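Local coordinates for DUF1573 domain-containing protein (Porphyromonas gingivalis, PDB 2QSV) that is of unknown function, possibly linked to cysteine-type peptidase activity, and is represented here by its C-terminal part, two domains of Ig-like type, at residues 39-50 against 62-73. Residues are numbered along the deposited sequence; the frame is centred on the assembly and turned at random.
Sequences VVSLPSFVSLDD and ELNLSLAVPRNM
Leu63 reaches across to Asp50 with one branch, its CD2 lying 3.5 Å from Asp50 OD2, and the two side chains meet at about a right angle. That carboxylate has its charged partner elsewhere, in a salt bridge with Arg61. Two residues before Asp50, Leu48, with CG anti to the backbone N (chi1 -174°), extends its CD1 to 3.3 Å from Asn64 O and touches Leu63 CB as well. Leu65 packs its CB against Val46 CB. Ser66 and Ser47 form the antiparallel hydrogen-bonded pair: Ser47 N donates to Ser66 O (2.7 Å), and Ser66 N returns a bond to Ser47 O (3.0 Å), both in the carbonyl plane. Leu67, whose CD1 approaches Phe45 O and the Phe45 ring, also touches Phe12. Ala68 N then donates to Phe45 O at 2.7 Å, nearly straight at the hydrogen (169°) but from above the carbonyl plane. A water carries the pairing onward by donating to both Ser44 O and Ala68 O. Beyond it Pro70 sets its CD 4.0 Å from Phe45 CB, while selenomethionine Met73 brings CE to 3.5 Å from Ser44 OG, which is hydrogen-bonded to Glu80. Phe45, with Pro43 CB over the centre of one ring face, reaches Val101 and Leu103 of the facing sheet. The turn from Pro43 to Val46 carries the chain from strand 35-41 of one sheet to short edge strand 46-47 of the other, antiparallel to 61-67, as in an Ig-like beta sandwich.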
loop_
_atom_site.group_PDB
_atom_site.type_symbol
_atom_site.label_atom_id
_atom_site.label_comp_id
_atom_site.label_asym_id
_atom_site.label_seq_id
_atom_site.Cartn_x
_atom_site.Cartn_y
_atom_site.Cartn_z
ATOM N N VAL A 39 19.598 8.929 -4.621
ATOM C CA VAL A 39 18.441 8.053 -4.715
ATOM C C VAL A 39 18.949 6.792 -5.411
ATOM O O VAL A 39 19.081 6.741 -6.633
ATOM C CB VAL A 39 17.295 8.707 -5.530
ATOM C CG1 VAL A 39 16.079 7.785 -5.585
ATOM C CG2 VAL A 39 16.908 10.066 -4.931
ATOM N N VAL A 40 19.253 5.775 -4.617
ATOM C CA VAL A 40 19.927 4.580 -5.148
ATOM C C VAL A 40 18.985 3.528 -5.773
ATOM O O VAL A 40 19.424 2.689 -6.559
ATOM C CB VAL A 40 20.902 3.947 -4.099
ATOM C CG1 VAL A 40 22.069 4.908 -3.808
ATOM C CG2 VAL A 40 20.193 3.617 -2.816
ATOM N N SER A 41 17.702 3.578 -5.426
ATOM C CA SER A 41 16.716 2.681 -6.027
ATOM C C SER A 41 15.365 3.394 -6.099
ATOM O O SER A 41 14.977 4.054 -5.149
ATOM C CB SER A 41 16.604 1.393 -5.208
ATOM O OG SER A 41 15.891 0.395 -5.908
ATOM N N LEU A 42 14.687 3.279 -7.245
ATOM C CA LEU A 42 13.350 3.834 -7.467
ATOM C C LEU A 42 12.368 2.695 -7.646
ATOM O O LEU A 42 12.726 1.709 -8.250
ATOM C CB LEU A 42 13.289 4.626 -8.784
ATOM C CG LEU A 42 13.857 6.027 -8.976
ATOM C CD1 LEU A 42 13.820 6.384 -10.472
ATOM C CD2 LEU A 42 13.068 7.050 -8.156
ATOM N N PRO A 43 11.113 2.852 -7.176
ATOM C CA PRO A 43 10.032 1.950 -7.575
ATOM C C PRO A 43 9.958 1.753 -9.094
ATOM O O PRO A 43 10.165 2.708 -9.848
ATOM C CB PRO A 43 8.788 2.686 -7.083
ATOM C CG PRO A 43 9.249 3.374 -5.871
ATOM C CD PRO A 43 10.642 3.861 -6.217
ATOM N N SER A 44 9.655 0.533 -9.537
ATOM C CA SER A 44 9.557 0.231 -10.969
ATOM C C SER A 44 8.480 1.030 -11.714
ATOM O O SER A 44 8.504 1.092 -12.954
ATOM C CB SER A 44 9.266 -1.248 -11.174
ATOM O OG SER A 44 7.985 -1.563 -10.673
ATOM N N PHE A 45 7.542 1.619 -10.964
ATOM C CA PHE A 45 6.398 2.331 -11.542
ATOM C C PHE A 45 6.535 3.847 -11.435
ATOM O O PHE A 45 5.581 4.576 -11.712
ATOM C CB PHE A 45 5.056 1.871 -10.911
ATOM C CG PHE A 45 5.040 1.892 -9.378
ATOM C CD1 PHE A 45 4.716 3.052 -8.665
ATOM C CD2 PHE A 45 5.344 0.741 -8.652
ATOM C CE1 PHE A 45 4.692 3.056 -7.248
ATOM C CE2 PHE A 45 5.304 0.728 -7.241
ATOM C CZ PHE A 45 4.967 1.880 -6.546
ATOM N N VAL A 46 7.716 4.325 -11.037
ATOM C CA VAL A 46 7.942 5.772 -10.986
ATOM C C VAL A 46 9.125 6.247 -11.832
ATOM O O VAL A 46 10.013 5.468 -12.177
ATOM C CB VAL A 46 8.066 6.371 -9.539
ATOM C CG1 VAL A 46 6.990 5.865 -8.582
ATOM C CG2 VAL A 46 9.456 6.221 -8.991
ATOM N N SER A 47 9.103 7.546 -12.132
ATOM C CA SER A 47 10.174 8.274 -12.808
ATOM C C SER A 47 10.693 9.369 -11.903
ATOM O O SER A 47 9.893 10.065 -11.243
ATOM C CB SER A 47 9.636 8.926 -14.077
ATOM O OG SER A 47 10.016 8.163 -15.194
ATOM N N LEU A 48 12.016 9.512 -11.864
ATOM C CA LEU A 48 12.676 10.615 -11.174
ATOM C C LEU A 48 14.012 10.981 -11.854
ATOM O O LEU A 48 14.927 10.159 -11.933
ATOM C CB LEU A 48 12.898 10.282 -9.698
ATOM C CG LEU A 48 13.444 11.371 -8.762
ATOM C CD1 LEU A 48 12.382 12.422 -8.483
ATOM C CD2 LEU A 48 13.958 10.762 -7.448
ATOM N N ASP A 49 14.116 12.218 -12.342
ATOM C CA ASP A 49 15.390 12.723 -12.876
ATOM C C ASP A 49 16.260 13.329 -11.771
ATOM O O ASP A 49 17.479 13.214 -11.814
ATOM C CB ASP A 49 15.164 13.666 -14.058
ATOM C CG ASP A 49 14.540 12.949 -15.256
ATOM O OD1 ASP A 49 13.659 13.541 -15.913
ATOM O OD2 ASP A 49 14.919 11.780 -15.528
ATOM N N ASP A 50 15.636 13.912 -10.752
ATOM C CA ASP A 50 16.366 14.392 -9.583
ATOM C C ASP A 50 16.908 13.224 -8.735
ATOM O O ASP A 50 16.366 12.925 -7.661
ATOM C CB ASP A 50 15.460 15.289 -8.735
ATOM C CG ASP A 50 16.229 16.362 -7.981
ATOM O OD1 ASP A 50 17.445 16.538 -8.256
ATOM O OD2 ASP A 50 15.612 17.045 -7.114
ATOM N N GLU A 62 13.099 19.300 -2.875
ATOM C CA GLU A 62 11.902 18.502 -3.205
ATOM C C GLU A 62 12.099 17.466 -4.306
ATOM O O GLU A 62 12.743 17.739 -5.332
ATOM C CB GLU A 62 10.751 19.409 -3.630
ATOM C CG GLU A 62 10.225 20.299 -2.521
ATOM C CD GLU A 62 9.091 21.226 -2.971
ATOM O OE1 GLU A 62 8.657 21.148 -4.150
ATOM O OE2 GLU A 62 8.625 22.037 -2.136
ATOM N N LEU A 63 11.510 16.291 -4.100
ATOM C CA LEU A 63 11.526 15.243 -5.118
ATOM C C LEU A 63 10.094 14.961 -5.600
ATOM O O LEU A 63 9.184 14.720 -4.789
ATOM C CB LEU A 63 12.220 13.961 -4.603
ATOM C CG LEU A 63 13.542 14.117 -3.823
ATOM C CD1 LEU A 63 14.030 12.793 -3.246
ATOM C CD2 LEU A 63 14.632 14.780 -4.678
ATOM N N ASN A 64 9.913 15.024 -6.917
ATOM C CA ASN A 64 8.621 14.734 -7.542
ATOM C C ASN A 64 8.690 13.433 -8.321
ATOM O O ASN A 64 9.321 13.363 -9.366
ATOM C CB ASN A 64 8.154 15.886 -8.452
ATOM C CG ASN A 64 8.097 17.224 -7.715
ATOM O OD1 ASN A 64 8.800 18.169 -8.079
ATOM N ND2 ASN A 64 7.297 17.295 -6.660
ATOM N N LEU A 65 8.051 12.404 -7.779
ATOM C CA LEU A 65 8.009 11.100 -8.413
ATOM C C LEU A 65 6.801 11.064 -9.343
ATOM O O LEU A 65 5.653 11.152 -8.892
ATOM C CB LEU A 65 7.907 10.002 -7.351
ATOM C CG LEU A 65 9.064 9.687 -6.395
ATOM C CD1 LEU A 65 9.545 10.882 -5.556
ATOM C CD2 LEU A 65 8.596 8.571 -5.476
ATOM N N SER A 66 7.076 10.953 -10.636
ATOM C CA SER A 66 6.048 10.786 -11.657
ATOM C C SER A 66 5.680 9.332 -11.841
ATOM O O SER A 66 6.554 8.466 -11.908
ATOM C CB SER A 66 6.543 11.298 -13.009
ATOM O OG SER A 66 6.688 12.701 -12.970
ATOM N N LEU A 67 4.383 9.084 -11.999
ATOM C CA LEU A 67 3.889 7.762 -12.255
ATOM C C LEU A 67 4.239 7.335 -13.663
ATOM O O LEU A 67 3.965 8.045 -14.618
ATOM C CB LEU A 67 2.362 7.709 -12.048
ATOM C CG LEU A 67 1.704 6.327 -12.096
ATOM C CD1 LEU A 67 2.245 5.341 -11.026
ATOM C CD2 LEU A 67 0.168 6.502 -11.969
ATOM N N ALA A 68 4.814 6.148 -13.778
ATOM C CA ALA A 68 5.141 5.562 -15.066
ATOM C C ALA A 68 4.905 4.061 -14.963
ATOM O O ALA A 68 5.822 3.323 -14.650
ATOM C CB ALA A 68 6.635 5.877 -15.435
ATOM N N VAL A 69 3.671 3.611 -15.182
ATOM C CA VAL A 69 3.361 2.203 -14.966
ATOM C C VAL A 69 3.989 1.382 -16.092
ATOM O O VAL A 69 3.759 1.672 -17.251
ATOM C CB VAL A 69 1.817 1.888 -14.871
ATOM C CG1 VAL A 69 1.572 0.354 -14.772
ATOM C CG2 VAL A 69 1.169 2.618 -13.707
ATOM N N PRO A 70 4.782 0.360 -15.742
ATOM C CA PRO A 70 5.294 -0.529 -16.778
ATOM C C PRO A 70 4.156 -1.175 -17.568
ATOM O O PRO A 70 3.152 -1.624 -16.988
ATOM C CB PRO A 70 6.068 -1.594 -15.990
ATOM C CG PRO A 70 6.376 -0.977 -14.705
ATOM C CD PRO A 70 5.255 -0.027 -14.404
ATOM N N ARG A 71 4.305 -1.199 -18.890
ATOM C CA ARG A 71 3.356 -1.865 -19.780
ATOM C C ARG A 71 3.255 -3.308 -19.296
ATOM O O ARG A 71 4.247 -3.886 -18.852
ATOM C CB ARG A 71 3.897 -1.821 -21.211
ATOM C CG ARG A 71 2.860 -1.801 -22.323
ATOM C CD ARG A 71 3.571 -1.581 -23.677
ATOM N NE ARG A 71 2.766 -1.972 -24.836
ATOM C CZ ARG A 71 2.470 -3.229 -25.159
ATOM N NH1 ARG A 71 2.883 -4.239 -24.398
ATOM N NH2 ARG A 71 1.743 -3.482 -26.240
ATOM N N ASN A 72 2.070 -3.894 -19.354
ATOM C CA ASN A 72 1.883 -5.265 -18.840
ATOM C C ASN A 72 2.127 -5.466 -17.308
ATOM O O ASN A 72 2.233 -6.614 -16.858
ATOM C CB ASN A 72 2.731 -6.310 -19.640
ATOM C CG ASN A 72 2.688 -6.096 -21.179
ATOM O OD1 ASN A 72 1.603 -5.921 -21.776
ATOM N ND2 ASN A 72 3.877 -6.116 -21.819
HETATM N N MSE A 73 2.269 -4.393 -16.515
HETATM C CA MSE A 73 2.167 -4.549 -15.053
HETATM C C MSE A 73 0.687 -4.905 -14.772
HETATM O O MSE A 73 -0.216 -4.200 -15.197
HETATM C CB MSE A 73 2.573 -3.265 -14.300
HETATM C CG MSE A 73 2.490 -3.344 -12.744
HETATM SE SE MSE A 73 3.055 -1.869 -11.800
HETATM C CE MSE A 73 4.655 -2.455 -11.399
HETATM O O HOH W 1 8.556 2.756 -15.068
#